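Local structure of uncharacterized protein RPA4348 (Rhodopseudomonas palustris, 3DM8) at residues T27-N32 and Q51-V56; I33-Y38 and T117-V122; A84-R89 and M105-Q110; I101-A106 and M121-F126. The protein is of unknown function but, as a dimeric member of the nuclear transport factor 2 superfamily with a SnoaL-like domain, may be an isomerase. All blocks are in the same frame, centred on the assembly; numbering follows the deposited sequence.

Contact 1. Residues T27-N32 and Q51-V56; sequences TIIDDN and QGKAAV. With CE9 (dodecyl nona ethylene glycol ether), chain B.
Lys53 N donates to Asp31 O over 3.0 Å. This bond fixes the first turn of helix 53-66 against the corner that follows helix 23-28, in the cone-like alpha+beta fold of the NTF2 superfamily. The same Asp31 O also receives a CA-H contact from Gly52, the N-cap residue. The positive phi of Gly52 would jam a CB against the preceding carbonyl, which by itself calls for glycine.

From there the Lys53 chain runs obliquely across Ile29. Its CG lies anti to the backbone N (chi1 171°), which carries the aliphatic part across Ile29: CB sits 3.8 Å from Ile29 CG2 and CD 3.4 Å from Ile29 O. NZ hydrogen-bonds Ala26 O in the helix before the corner. Asp31 OD1 stays 4.2 Å from Lys53 NZ, too far for a salt bridge, and water 2 links this pair.

Further out, the corner is set by an Asx turn: Asp30 OD2 accepts from Asn32 N at 2.9 Å, the donor standing above the carboxylate plane.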
loop_
_atom_site.group_PDB
_atom_site.type_symbol
_atom_site.label_atom_id
_atom_site.label_comp_id
_atom_site.label_asym_id
_atom_site.label_seq_id
_atom_site.Cartn_x
_atom_site.Cartn_y
_atom_site.Cartn_z
ATOM N N THR A 27 2.756 12.241 -22.330
ATOM C CA THR A 27 2.251 13.607 -22.156
ATOM C C THR A 27 2.023 13.916 -20.689
ATOM O O THR A 27 2.259 15.026 -20.200
ATOM C CB THR A 27 0.956 13.815 -22.959
ATOM O OG1 THR A 27 1.302 13.698 -24.339
ATOM C CG2 THR A 27 0.366 15.152 -22.719
ATOM N N ILE A 28 1.544 12.904 -19.998
ATOM C CA ILE A 28 1.053 13.051 -18.622
ATOM C C ILE A 28 2.119 12.928 -17.579
ATOM O O ILE A 28 1.972 13.467 -16.511
ATOM C CB ILE A 28 -0.131 12.099 -18.316
ATOM C CG1 ILE A 28 -0.937 12.598 -17.102
ATOM C CG2 ILE A 28 0.308 10.695 -18.060
ATOM C CD1 ILE A 28 -2.399 11.959 -17.016
ATOM N N ILE A 29 3.209 12.267 -17.906
ATOM C CA ILE A 29 4.313 12.110 -16.945
ATOM C C ILE A 29 5.177 13.383 -16.923
ATOM O O ILE A 29 5.635 13.849 -17.984
ATOM C CB ILE A 29 5.189 10.899 -17.307
ATOM C CG1 ILE A 29 4.409 9.573 -17.161
ATOM C CG2 ILE A 29 6.420 10.817 -16.378
ATOM C CD1 ILE A 29 3.703 9.452 -15.861
ATOM N N ASP A 30 5.363 14.012 -15.752
ATOM C CA ASP A 30 6.181 15.241 -15.665
ATOM C C ASP A 30 7.621 14.928 -15.989
ATOM O O ASP A 30 8.116 13.877 -15.635
ATOM C CB ASP A 30 6.165 15.821 -14.250
ATOM C CG ASP A 30 6.787 17.209 -14.158
ATOM O OD1 ASP A 30 6.107 18.212 -14.503
ATOM O OD2 ASP A 30 7.928 17.313 -13.668
ATOM N N ASP A 31 8.309 15.891 -16.604
ATOM C CA ASP A 31 9.677 15.654 -17.008
ATOM C C ASP A 31 10.545 15.267 -15.819
ATOM O O ASP A 31 11.538 14.510 -15.960
ATOM C CB ASP A 31 10.321 16.883 -17.658
ATOM C CG ASP A 31 9.886 17.131 -19.111
ATOM O OD1 ASP A 31 9.185 16.282 -19.711
ATOM O OD2 ASP A 31 10.302 18.195 -19.647
ATOM N N ASN A 32 10.175 15.759 -14.636
ATOM C CA ASN A 32 10.988 15.542 -13.429
ATOM C C ASN A 32 10.274 14.742 -12.398
ATOM O O ASN A 32 10.508 14.885 -11.210
ATOM C CB ASN A 32 11.457 16.864 -12.816
ATOM C CG ASN A 32 12.251 17.701 -13.809
ATOM O OD1 ASN A 32 11.838 18.824 -14.232
ATOM N ND2 ASN A 32 13.318 17.131 -14.270
ATOM N N GLN A 51 13.903 8.769 -11.184
ATOM C CA GLN A 51 13.700 10.198 -11.376
ATOM C C GLN A 51 13.639 10.487 -12.866
ATOM O O GLN A 51 14.560 10.147 -13.620
ATOM C CB GLN A 51 14.846 11.024 -10.794
ATOM C CG GLN A 51 15.250 10.678 -9.420
ATOM C CD GLN A 51 14.101 10.631 -8.456
ATOM O OE1 GLN A 51 13.223 11.525 -8.420
ATOM N NE2 GLN A 51 14.098 9.568 -7.639
ATOM N N GLY A 52 12.627 11.278 -13.236
ATOM C CA GLY A 52 12.471 11.776 -14.597
ATOM C C GLY A 52 11.610 10.929 -15.483
ATOM O O GLY A 52 11.551 9.704 -15.359
ATOM N N LYS A 53 10.970 11.595 -16.445
ATOM C CA LYS A 53 10.114 10.943 -17.378
ATOM C C LYS A 53 10.746 9.835 -18.163
ATOM O O LYS A 53 10.130 8.755 -18.368
ATOM C CB LYS A 53 9.444 11.983 -18.326
ATOM C CG LYS A 53 8.685 11.345 -19.510
ATOM C CD LYS A 53 7.770 12.342 -20.182
ATOM C CE LYS A 53 8.352 12.996 -21.308
ATOM N NZ LYS A 53 7.311 13.602 -22.275
ATOM N N ALA A 54 11.953 10.048 -18.674
ATOM C CA ALA A 54 12.593 8.981 -19.518
ATOM C C ALA A 54 12.740 7.675 -18.759
ATOM O O ALA A 54 12.420 6.594 -19.257
ATOM C CB ALA A 54 13.963 9.427 -20.048
ATOM N N ALA A 55 13.211 7.750 -17.520
ATOM C CA ALA A 55 13.397 6.530 -16.707
ATOM C C ALA A 55 12.066 5.886 -16.349
ATOM O O ALA A 55 11.947 4.661 -16.294
ATOM C CB ALA A 55 14.195 6.844 -15.419
ATOM N N VAL A 56 11.029 6.693 -16.100
ATOM C CA VAL A 56 9.707 6.133 -15.790
ATOM C C VAL A 56 9.081 5.488 -17.028
ATOM O O VAL A 56 8.478 4.430 -16.923
ATOM C CB VAL A 56 8.769 7.177 -15.129
ATOM C CG1 VAL A 56 7.261 6.713 -15.170
ATOM C CG2 VAL A 56 9.304 7.582 -13.680
HETATM C C29 CE9 B . 18.927 11.433 -3.540
HETATM C C30 CE9 B . 17.813 10.581 -4.145
HETATM O O31 CE9 B . 16.681 11.411 -4.400
HETATM C C32 CE9 B . 15.582 10.713 -4.975
HETATM C C33 CE9 B . 14.428 11.684 -5.127
HETATM O O34 CE9 B . 14.814 12.703 -6.039
HETATM C C35 CE9 B . 14.514 13.992 -5.530
HETATM C C36 CE9 B . 14.266 14.941 -6.684
HETATM O O37 CE9 B . 15.464 15.671 -6.914
HETATM C C38 CE9 B . 15.786 16.527 -5.827
HETATM C C39 CE9 B . 17.240 16.322 -5.438
HETATM O OXT CE9 B . 17.861 17.610 -5.392
HETATM O O HOH W 1 6.315 15.536 -19.739
HETATM O O HOH W 2 8.856 16.106 -22.232
HETATM O O HOH W 3 12.749 13.641 -9.674
#

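Contact 2. Residues I33-Y38 and T117-V122; sequences IDWAIY and TNLRMV. With CE9 (dodecyl nona ethylene glycol ether), chain B.
Asp34 OD1 is gripped by two nitrogens of Arg120, NH1 at 2.8 Å and NH2 at 2.9 Å, both arriving from one face of the carboxylate while the oxygen lies near the guanidinium plane. The grip is end-on but spent on a single oxygen, and the two planes are 39° apart. Arg120 NH2 also donates to Leu119 O at 3.0 Å, reaching it from the face opposite Ala36 N, so the guanidinium is tied to both strands. A bend at chi2 folds the arginine back over the sheet, where Ala36 CB lies over one guanidinium face. A leucine in place of Arg120 would probably leave the Asp34 carboxylate without its charged mate.

On the other face, Leu119 CD2 stands 3.9 Å from the centroid of the Trp35 six-membered ring, a CH-pi contact 9° off the normal. Next along, Ile37 CG2 touches Met121 SD at 3.8 Å.

The strands run parallel, 4° apart, with backbone bonds such as Tyr38 N to Met121 O. Strand 48-51 flanks 33-38 and strand 100-112 flanks 115-123; helix 53-66 packs on Trp35, while Tyr38 makes a cation-pi contact with Arg104 of the second subunit.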
loop_
_atom_site.group_PDB
_atom_site.type_symbol
_atom_site.label_atom_id
_atom_site.label_comp_id
_atom_site.label_asym_id
_atom_site.label_seq_id
_atom_site.Cartn_x
_atom_site.Cartn_y
_atom_site.Cartn_z
ATOM N N ILE A 33 9.400 13.869 -12.859
ATOM C CA ILE A 33 8.676 12.985 -11.943
ATOM C C ILE A 33 9.593 12.298 -10.923
ATOM O O ILE A 33 10.709 11.824 -11.226
ATOM C CB ILE A 33 7.852 11.927 -12.695
ATOM C CG1 ILE A 33 6.965 11.106 -11.720
ATOM C CG2 ILE A 33 8.788 10.997 -13.538
ATOM C CD1 ILE A 33 5.866 10.334 -12.398
ATOM N N ASP A 34 9.068 12.221 -9.694
ATOM C CA ASP A 34 9.710 11.519 -8.573
ATOM C C ASP A 34 8.911 10.275 -8.274
ATOM O O ASP A 34 7.804 10.336 -7.798
ATOM C CB ASP A 34 9.735 12.452 -7.370
ATOM C CG ASP A 34 10.408 11.881 -6.155
ATOM O OD1 ASP A 34 10.434 10.655 -5.936
ATOM O OD2 ASP A 34 10.900 12.749 -5.367
ATOM N N TRP A 35 9.480 9.125 -8.654
ATOM C CA TRP A 35 8.753 7.847 -8.730
ATOM C C TRP A 35 9.371 6.742 -7.904
ATOM O O TRP A 35 10.619 6.616 -7.800
ATOM C CB TRP A 35 8.772 7.393 -10.209
ATOM C CG TRP A 35 8.303 6.014 -10.614
ATOM C CD1 TRP A 35 8.995 4.825 -10.513
ATOM C CD2 TRP A 35 7.142 5.719 -11.380
ATOM N NE1 TRP A 35 8.279 3.814 -11.093
ATOM C CE2 TRP A 35 7.139 4.343 -11.646
ATOM C CE3 TRP A 35 6.096 6.486 -11.861
ATOM C CZ2 TRP A 35 6.135 3.742 -12.376
ATOM C CZ3 TRP A 35 5.069 5.890 -12.521
ATOM C CH2 TRP A 35 5.067 4.537 -12.783
ATOM N N ALA A 36 8.514 5.922 -7.291
ATOM C CA ALA A 36 9.027 4.649 -6.689
ATOM C C ALA A 36 7.983 3.597 -6.586
ATOM O O ALA A 36 6.855 3.830 -6.145
ATOM C CB ALA A 36 9.709 4.890 -5.271
ATOM N N ILE A 37 8.375 2.383 -6.953
ATOM C CA ILE A 37 7.543 1.223 -6.687
ATOM C C ILE A 37 8.346 0.309 -5.821
ATOM O O ILE A 37 9.415 -0.073 -6.204
ATOM C CB ILE A 37 7.137 0.430 -7.955
ATOM C CG1 ILE A 37 6.382 1.273 -8.950
ATOM C CG2 ILE A 37 6.273 -0.817 -7.562
ATOM C CD1 ILE A 37 6.317 0.564 -10.335
ATOM N N TYR A 38 7.834 -0.012 -4.641
ATOM C CA TYR A 38 8.624 -0.768 -3.671
ATOM C C TYR A 38 8.449 -2.255 -3.914
ATOM O O TYR A 38 7.421 -2.841 -3.630
ATOM C CB TYR A 38 8.254 -0.398 -2.225
ATOM C CG TYR A 38 8.560 1.057 -1.948
ATOM C CD1 TYR A 38 7.541 1.996 -1.903
ATOM C CD2 TYR A 38 9.865 1.506 -1.808
ATOM C CE1 TYR A 38 7.784 3.305 -1.695
ATOM C CE2 TYR A 38 10.120 2.864 -1.590
ATOM C CZ TYR A 38 9.051 3.753 -1.549
ATOM O OH TYR A 38 9.205 5.108 -1.332
ATOM N N THR A 117 3.597 14.123 -11.040
ATOM C CA THR A 117 4.877 14.627 -10.505
ATOM C C THR A 117 5.485 13.749 -9.425
ATOM O O THR A 117 6.675 13.766 -9.174
ATOM C CB THR A 117 4.744 16.064 -9.975
ATOM O OG1 THR A 117 3.730 16.114 -8.952
ATOM C CG2 THR A 117 4.451 17.029 -11.133
ATOM N N ASN A 118 4.646 12.963 -8.804
ATOM C CA ASN A 118 5.071 12.058 -7.735
ATOM C C ASN A 118 4.175 10.813 -7.709
ATOM O O ASN A 118 2.936 10.903 -7.711
ATOM C CB ASN A 118 5.072 12.786 -6.382
ATOM C CG ASN A 118 5.879 12.045 -5.313
ATOM O OD1 ASN A 118 5.512 10.949 -4.890
ATOM N ND2 ASN A 118 7.009 12.612 -4.938
ATOM N N LEU A 119 4.831 9.645 -7.673
ATOM C CA LEU A 119 4.158 8.383 -7.482
ATOM C C LEU A 119 4.898 7.484 -6.534
ATOM O O LEU A 119 6.149 7.371 -6.583
ATOM C CB LEU A 119 3.954 7.683 -8.848
ATOM C CG LEU A 119 3.261 6.330 -8.847
ATOM C CD1 LEU A 119 2.422 6.149 -10.140
ATOM C CD2 LEU A 119 4.224 5.070 -8.672
ATOM N N ARG A 120 4.123 6.870 -5.645
ATOM C CA ARG A 120 4.628 5.867 -4.720
ATOM C C ARG A 120 3.651 4.714 -4.706
ATOM O O ARG A 120 2.427 4.904 -4.611
ATOM C CB ARG A 120 4.762 6.424 -3.302
ATOM C CG ARG A 120 5.839 7.483 -3.094
ATOM C CD ARG A 120 7.218 6.921 -3.354
ATOM N NE ARG A 120 8.277 7.851 -2.998
ATOM C CZ ARG A 120 8.779 8.749 -3.841
ATOM N NH1 ARG A 120 9.741 9.544 -3.475
ATOM N NH2 ARG A 120 8.329 8.806 -5.059
ATOM N N MET A 121 4.189 3.538 -4.915
ATOM C CA MET A 121 3.405 2.319 -4.911
ATOM C C MET A 121 3.965 1.282 -3.980
ATOM O O MET A 121 5.121 0.980 -4.022
ATOM C CB MET A 121 3.313 1.724 -6.309
ATOM C CG MET A 121 2.582 0.429 -6.286
ATOM S SD MET A 121 2.497 -0.427 -7.847
ATOM C CE MET A 121 1.364 0.785 -8.506
ATOM N N VAL A 122 3.088 0.760 -3.145
ATOM C CA VAL A 122 3.322 -0.408 -2.272
ATOM C C VAL A 122 2.428 -1.520 -2.742
ATOM O O VAL A 122 1.230 -1.349 -2.918
ATOM C CB VAL A 122 2.924 -0.092 -0.796
ATOM C CG1 VAL A 122 3.373 -1.231 0.145
ATOM C CG2 VAL A 122 3.557 1.182 -0.398
HETATM C C29 CE9 B . 18.927 11.433 -3.540
HETATM C C30 CE9 B . 17.813 10.581 -4.145
HETATM O O31 CE9 B . 16.681 11.411 -4.400
HETATM C C32 CE9 B . 15.582 10.713 -4.975
HETATM C C33 CE9 B . 14.428 11.684 -5.127
HETATM O O34 CE9 B . 14.814 12.703 -6.039
HETATM C C35 CE9 B . 14.514 13.992 -5.530
HETATM C C36 CE9 B . 14.266 14.941 -6.684
HETATM O O37 CE9 B . 15.464 15.671 -6.914
HETATM C C38 CE9 B . 15.786 16.527 -5.827
HETATM C C39 CE9 B . 17.240 16.322 -5.438
HETATM O OXT CE9 B . 17.861 17.610 -5.392
#

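Contact 3. Residues A84-R89 and M105-Q110; sequences AASMVR and MALFTQ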
loop_
_atom_site.group_PDB
_atom_site.type_symbol
_atom_site.label_atom_id
_atom_site.label_comp_id
_atom_site.label_asym_id
_atom_site.label_seq_id
_atom_site.Cartn_x
_atom_site.Cartn_y
_atom_site.Cartn_z
ATOM N N ALA A 84 -4.047 11.986 -5.127
ATOM C CA ALA A 84 -4.966 10.873 -4.931
ATOM C C ALA A 84 -4.256 9.717 -4.265
ATOM O O ALA A 84 -3.033 9.575 -4.387
ATOM C CB ALA A 84 -5.579 10.429 -6.262
ATOM N N ALA A 85 -5.047 8.902 -3.573
ATOM C CA ALA A 85 -4.578 7.586 -3.077
ATOM C C ALA A 85 -5.585 6.528 -3.447
ATOM O O ALA A 85 -6.804 6.753 -3.439
ATOM C CB ALA A 85 -4.367 7.618 -1.548
ATOM N N SER A 86 -5.090 5.375 -3.854
ATOM C CA SER A 86 -6.009 4.305 -4.115
ATOM C C SER A 86 -5.436 2.941 -4.017
ATOM O O SER A 86 -4.229 2.742 -4.050
ATOM C CB SER A 86 -6.661 4.504 -5.459
ATOM O OG SER A 86 -5.697 4.424 -6.511
ATOM N N MET A 87 -6.356 2.042 -3.805
ATOM C CA MET A 87 -6.076 0.635 -3.694
ATOM C C MET A 87 -6.748 -0.092 -4.836
ATOM O O MET A 87 -7.957 -0.004 -4.993
ATOM C CB MET A 87 -6.648 0.095 -2.430
ATOM C CG MET A 87 -6.372 -1.346 -2.430
ATOM S SD MET A 87 -5.079 -1.525 -1.209
ATOM C CE MET A 87 -6.236 -1.943 -0.001
ATOM N N VAL A 88 -5.959 -0.817 -5.624
ATOM C CA VAL A 88 -6.479 -1.514 -6.784
ATOM C C VAL A 88 -5.826 -2.866 -6.949
ATOM O O VAL A 88 -4.671 -3.062 -6.574
ATOM C CB VAL A 88 -6.300 -0.682 -8.074
ATOM C CG1 VAL A 88 -6.665 0.783 -7.828
ATOM C CG2 VAL A 88 -4.879 -0.800 -8.652
ATOM N N ARG A 89 -6.602 -3.774 -7.499
ATOM C CA ARG A 89 -6.150 -5.127 -7.831
ATOM C C ARG A 89 -6.161 -5.314 -9.351
ATOM O O ARG A 89 -7.095 -4.957 -10.044
ATOM C CB ARG A 89 -7.034 -6.167 -7.193
ATOM C CG ARG A 89 -6.249 -7.257 -6.530
ATOM C CD ARG A 89 -6.999 -8.517 -6.437
ATOM N NE ARG A 89 -8.431 -8.310 -6.508
ATOM C CZ ARG A 89 -9.215 -9.128 -7.195
ATOM N NH1 ARG A 89 -8.662 -10.149 -7.838
ATOM N NH2 ARG A 89 -10.527 -8.936 -7.236
ATOM N N MET A 105 -2.296 -3.495 -5.055
ATOM C CA MET A 105 -1.385 -2.354 -4.955
ATOM C C MET A 105 -2.083 -1.180 -4.271
ATOM O O MET A 105 -3.285 -1.026 -4.375
ATOM C CB MET A 105 -0.897 -1.911 -6.332
ATOM C CG MET A 105 -0.359 -2.995 -7.227
ATOM S SD MET A 105 -0.208 -2.395 -8.965
ATOM C CE MET A 105 -1.919 -2.239 -9.427
ATOM N N ALA A 106 -1.282 -0.375 -3.586
ATOM C CA ALA A 106 -1.698 0.905 -3.029
ATOM C C ALA A 106 -0.826 1.984 -3.649
ATOM O O ALA A 106 0.410 1.898 -3.619
ATOM C CB ALA A 106 -1.539 0.900 -1.511
ATOM N N LEU A 107 -1.492 2.966 -4.236
ATOM C CA LEU A 107 -0.889 4.011 -5.079
ATOM C C LEU A 107 -1.174 5.396 -4.477
ATOM O O LEU A 107 -2.306 5.720 -4.177
ATOM C CB LEU A 107 -1.550 3.884 -6.480
ATOM C CG LEU A 107 -1.187 4.867 -7.552
ATOM C CD1 LEU A 107 0.240 4.528 -7.989
ATOM C CD2 LEU A 107 -2.175 4.739 -8.711
ATOM N N PHE A 108 -0.125 6.186 -4.280
ATOM C CA PHE A 108 -0.229 7.576 -3.909
ATOM C C PHE A 108 0.367 8.435 -4.971
ATOM O O PHE A 108 1.533 8.238 -5.350
ATOM C CB PHE A 108 0.485 7.853 -2.576
ATOM C CG PHE A 108 -0.098 7.085 -1.400
ATOM C CD1 PHE A 108 0.099 5.721 -1.272
ATOM C CD2 PHE A 108 -0.832 7.745 -0.459
ATOM C CE1 PHE A 108 -0.455 5.038 -0.198
ATOM C CE2 PHE A 108 -1.403 7.055 0.604
ATOM C CZ PHE A 108 -1.179 5.690 0.710
ATOM N N THR A 109 -0.436 9.387 -5.474
ATOM C CA THR A 109 -0.020 10.219 -6.586
ATOM C C THR A 109 -0.210 11.710 -6.297
ATOM O O THR A 109 -1.104 12.118 -5.582
ATOM C CB THR A 109 -0.854 9.888 -7.861
ATOM O OG1 THR A 109 -2.212 9.900 -7.524
ATOM C CG2 THR A 109 -0.575 8.495 -8.359
ATOM N N GLN A 110 0.690 12.481 -6.855
ATOM C CA GLN A 110 0.612 13.916 -6.837
ATOM C C GLN A 110 0.691 14.424 -8.277
ATOM O O GLN A 110 1.401 13.852 -9.113
ATOM C CB GLN A 110 1.785 14.513 -6.010
ATOM C CG GLN A 110 1.853 14.105 -4.519
ATOM C CD GLN A 110 0.848 14.779 -3.597
ATOM O OE1 GLN A 110 0.336 15.898 -3.859
ATOM N NE2 GLN A 110 0.579 14.116 -2.467
#
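Val88 and Met105 cross each other on one face of the sheet, the methionine methyl CE brought up to Val88 CG2. In the modelled conformer of Val88, one of two, these carbons are closer than usual van der Waals contact, so the tightness itself is doubtful. Met105 extends through chi2 and bends at chi3 (-69°), which turns CE back toward the neighbouring strand. Farther along this face, Leu107 CB rides 3.8 Å from Ser86 O, and Ala84 CB meets Thr109 OG1 at 3.6 Å.

The reverse face carries Ala85, Met87, Ala106 and Phe108. Ala85 CB approaches the Phe108 ring obliquely, equally distant, at 3.7 Å, from CD2 and CE2. Met87, bent at both chi2 and chi3, runs back so that SD lies 3.7 Å from Met105 O and 4.3 Å from Ala106 CB.

The two segments are the arms of an antiparallel beta hairpin, strands 83-94 and 100-112, in the curved sheet of an NTF2-like domain. Their axes come within 4.7 Å at an angle of 160°. Ala84 with Thr109, Ser86 with Leu107 and Val88 with Met105 form hydrogen-bonded pairs, each with two N-H to O bonds, as in Ser86 N to Leu107 O at 2.8 Å. Between them, Ala85 with Phe108 and Met87 with Ala106 are non-hydrogen-bonded pairs, bridged by CA-H contacts such as Ala85 CA to Leu107 O at 3.1 Å.

The face bearing Ala85, Met87, Ala106 and Phe108 meets the second subunit: Met87 packs on its Val122, Ala106 on its Ala106 and Phe108 on its Ser86.

Contact 4. Residues I101-A106 and M121-F126; sequences ISVRMA and MVLDTF
Met121 reaches Met105 across the antiparallel hairpin of strands 100-112 and 115-123, part of the NTF2-like sheet. Starting at CB, 4.0 Å from Ala106 O, the Met121 chain leaves with CG anti to the backbone N (chi1 176°); CG then lies 3.7 Å from the same oxygen. SD comes next and meets Met105 SD at 3.5 Å, sulfur against sulfur, and the bend at chi3 (-71°) brings CE to 3.6 Å from that sulfur. An alanine at Met121 would probably leave the Met105 sulfur without this neighbour and open a gap beside it on this face of the sheet.

Leu123 runs alongside Met105, its CB 3.9 Å from Met105 CG, while its CD1 touches Val103 CG1. Ala106 and Val122 form a hydrogen-bonded pair, and Asp124 N donates to Arg104 O where the strand gives way to helix 125-133. Asp124 is the N-cap: OD1 accepts from Asp127 N and hydrogen-bonds Thr125 OG1 of the second subunit. Arg104 is held by a salt bridge to Glu75 and, through NH1, by a water in the guanidinium plane. That water, number 5, donates to Asp124 OD2 at 2.7 Å.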
loop_
_atom_site.group_PDB
_atom_site.type_symbol
_atom_site.label_atom_id
_atom_site.label_comp_id
_atom_site.label_asym_id
_atom_site.label_seq_id
_atom_site.Cartn_x
_atom_site.Cartn_y
_atom_site.Cartn_z
ATOM N N ILE A 101 -1.502 -13.956 -12.703
ATOM C CA ILE A 101 -1.034 -13.336 -11.508
ATOM C C ILE A 101 -2.012 -12.246 -11.115
ATOM O O ILE A 101 -2.480 -11.526 -11.950
ATOM C CB ILE A 101 0.376 -12.746 -11.700
ATOM C CG1 ILE A 101 1.391 -13.855 -12.026
ATOM C CG2 ILE A 101 0.766 -11.892 -10.445
ATOM C CD1 ILE A 101 2.740 -13.314 -12.454
ATOM N N SER A 102 -2.345 -12.213 -9.840
ATOM C CA SER A 102 -3.169 -11.110 -9.266
ATOM C C SER A 102 -2.277 -10.267 -8.380
ATOM O O SER A 102 -1.497 -10.806 -7.581
ATOM C CB SER A 102 -4.364 -11.719 -8.519
ATOM O OG SER A 102 -5.059 -10.783 -7.717
ATOM N N VAL A 103 -2.353 -8.951 -8.537
ATOM C CA VAL A 103 -1.492 -8.004 -7.817
ATOM C C VAL A 103 -2.346 -6.978 -7.105
ATOM O O VAL A 103 -3.148 -6.317 -7.741
ATOM C CB VAL A 103 -0.561 -7.273 -8.797
ATOM C CG1 VAL A 103 0.416 -6.391 -8.052
ATOM C CG2 VAL A 103 0.216 -8.290 -9.648
ATOM N N ARG A 104 -2.177 -6.861 -5.784
ATOM C CA ARG A 104 -2.880 -5.846 -5.046
ATOM C C ARG A 104 -1.916 -4.710 -4.691
ATOM O O ARG A 104 -0.837 -4.943 -4.134
ATOM C CB ARG A 104 -3.456 -6.407 -3.758
ATOM C CG ARG A 104 -4.214 -5.367 -3.070
ATOM C CD ARG A 104 -4.849 -5.861 -1.814
ATOM N NE ARG A 104 -6.239 -6.275 -2.064
ATOM C CZ ARG A 104 -6.653 -7.531 -2.088
ATOM N NH1 ARG A 104 -5.813 -8.552 -1.963
ATOM N NH2 ARG A 104 -7.926 -7.770 -2.315
ATOM N N MET A 105 -2.296 -3.495 -5.055
ATOM C CA MET A 105 -1.385 -2.354 -4.955
ATOM C C MET A 105 -2.083 -1.180 -4.271
ATOM O O MET A 105 -3.285 -1.026 -4.375
ATOM C CB MET A 105 -0.897 -1.911 -6.332
ATOM C CG MET A 105 -0.359 -2.995 -7.227
ATOM S SD MET A 105 -0.208 -2.395 -8.965
ATOM C CE MET A 105 -1.919 -2.239 -9.427
ATOM N N ALA A 106 -1.282 -0.375 -3.586
ATOM C CA ALA A 106 -1.698 0.905 -3.029
ATOM C C ALA A 106 -0.826 1.984 -3.649
ATOM O O ALA A 106 0.410 1.898 -3.619
ATOM C CB ALA A 106 -1.539 0.900 -1.511
ATOM N N MET A 121 4.189 3.538 -4.915
ATOM C CA MET A 121 3.405 2.319 -4.911
ATOM C C MET A 121 3.965 1.282 -3.980
ATOM O O MET A 121 5.121 0.980 -4.022
ATOM C CB MET A 121 3.313 1.724 -6.309
ATOM C CG MET A 121 2.582 0.429 -6.286
ATOM S SD MET A 121 2.497 -0.427 -7.847
ATOM C CE MET A 121 1.364 0.785 -8.506
ATOM N N VAL A 122 3.088 0.760 -3.145
ATOM C CA VAL A 122 3.322 -0.408 -2.272
ATOM C C VAL A 122 2.428 -1.520 -2.742
ATOM O O VAL A 122 1.230 -1.349 -2.918
ATOM C CB VAL A 122 2.924 -0.092 -0.796
ATOM C CG1 VAL A 122 3.373 -1.231 0.145
ATOM C CG2 VAL A 122 3.557 1.182 -0.398
ATOM N N LEU A 123 2.991 -2.704 -2.900
ATOM C CA LEU A 123 2.169 -3.870 -3.158
ATOM C C LEU A 123 2.556 -5.101 -2.386
ATOM O O LEU A 123 3.544 -5.115 -1.653
ATOM C CB LEU A 123 2.235 -4.222 -4.630
ATOM C CG LEU A 123 3.620 -4.586 -5.099
ATOM C CD1 LEU A 123 3.477 -5.641 -6.120
ATOM C CD2 LEU A 123 4.310 -3.353 -5.660
ATOM N N ASP A 124 1.651 -6.066 -2.443
ATOM C CA ASP A 124 1.813 -7.349 -1.690
ATOM C C ASP A 124 2.815 -8.184 -2.477
ATOM O O ASP A 124 2.496 -9.025 -3.325
ATOM C CB ASP A 124 0.445 -8.026 -1.405
ATOM C CG ASP A 124 0.579 -9.276 -0.502
ATOM O OD1 ASP A 124 1.726 -9.739 -0.265
ATOM O OD2 ASP A 124 -0.453 -9.880 -0.130
ATOM N N THR A 125 4.064 -7.880 -2.166
ATOM C CA THR A 125 5.220 -8.358 -2.895
ATOM C C THR A 125 5.497 -9.839 -2.613
ATOM O O THR A 125 5.951 -10.537 -3.484
ATOM C CB THR A 125 6.471 -7.515 -2.618
ATOM O OG1 THR A 125 6.557 -7.287 -1.205
ATOM C CG2 THR A 125 6.394 -6.171 -3.426
ATOM N N PHE A 126 5.195 -10.315 -1.413
ATOM C CA PHE A 126 5.396 -11.731 -1.133
ATOM C C PHE A 126 4.412 -12.557 -1.948
ATOM O O PHE A 126 4.770 -13.571 -2.599
ATOM C CB PHE A 126 5.321 -12.034 0.383
ATOM C CG PHE A 126 5.630 -13.478 0.733
ATOM C CD1 PHE A 126 6.930 -13.875 0.934
ATOM C CD2 PHE A 126 4.627 -14.407 0.856
ATOM C CE1 PHE A 126 7.222 -15.185 1.227
ATOM C CE2 PHE A 126 4.894 -15.721 1.164
ATOM C CZ PHE A 126 6.188 -16.114 1.357
HETATM O O HOH W 4 0.247 -8.791 -4.889
HETATM O O HOH W 5 -2.759 -9.482 -1.429
#

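Contacts 2, 3 and 4 follow one sheet across four neighbouring strands. Contact 4 shares Met121 and Val122 with contact 2 and Met105 and Ala106 with contact 3; contacts 2 and 3, with centres about 10 Å apart, meet directly where Arg120 O lies 2.9 Å from Phe108 N. All three touch the second subunit, whereas contact 1 touches no other protein chain. It joins the sheet through contact 2, with Gly52 N 2.8 Å from Ile33 O, and lies about 23 Å, centre to centre, from contact 4. The glycol ether rests beside contacts 1 and 2, its O34 3.1 Å from Gln51 OE1 and C33 3.7 Å from Asp34 OD2.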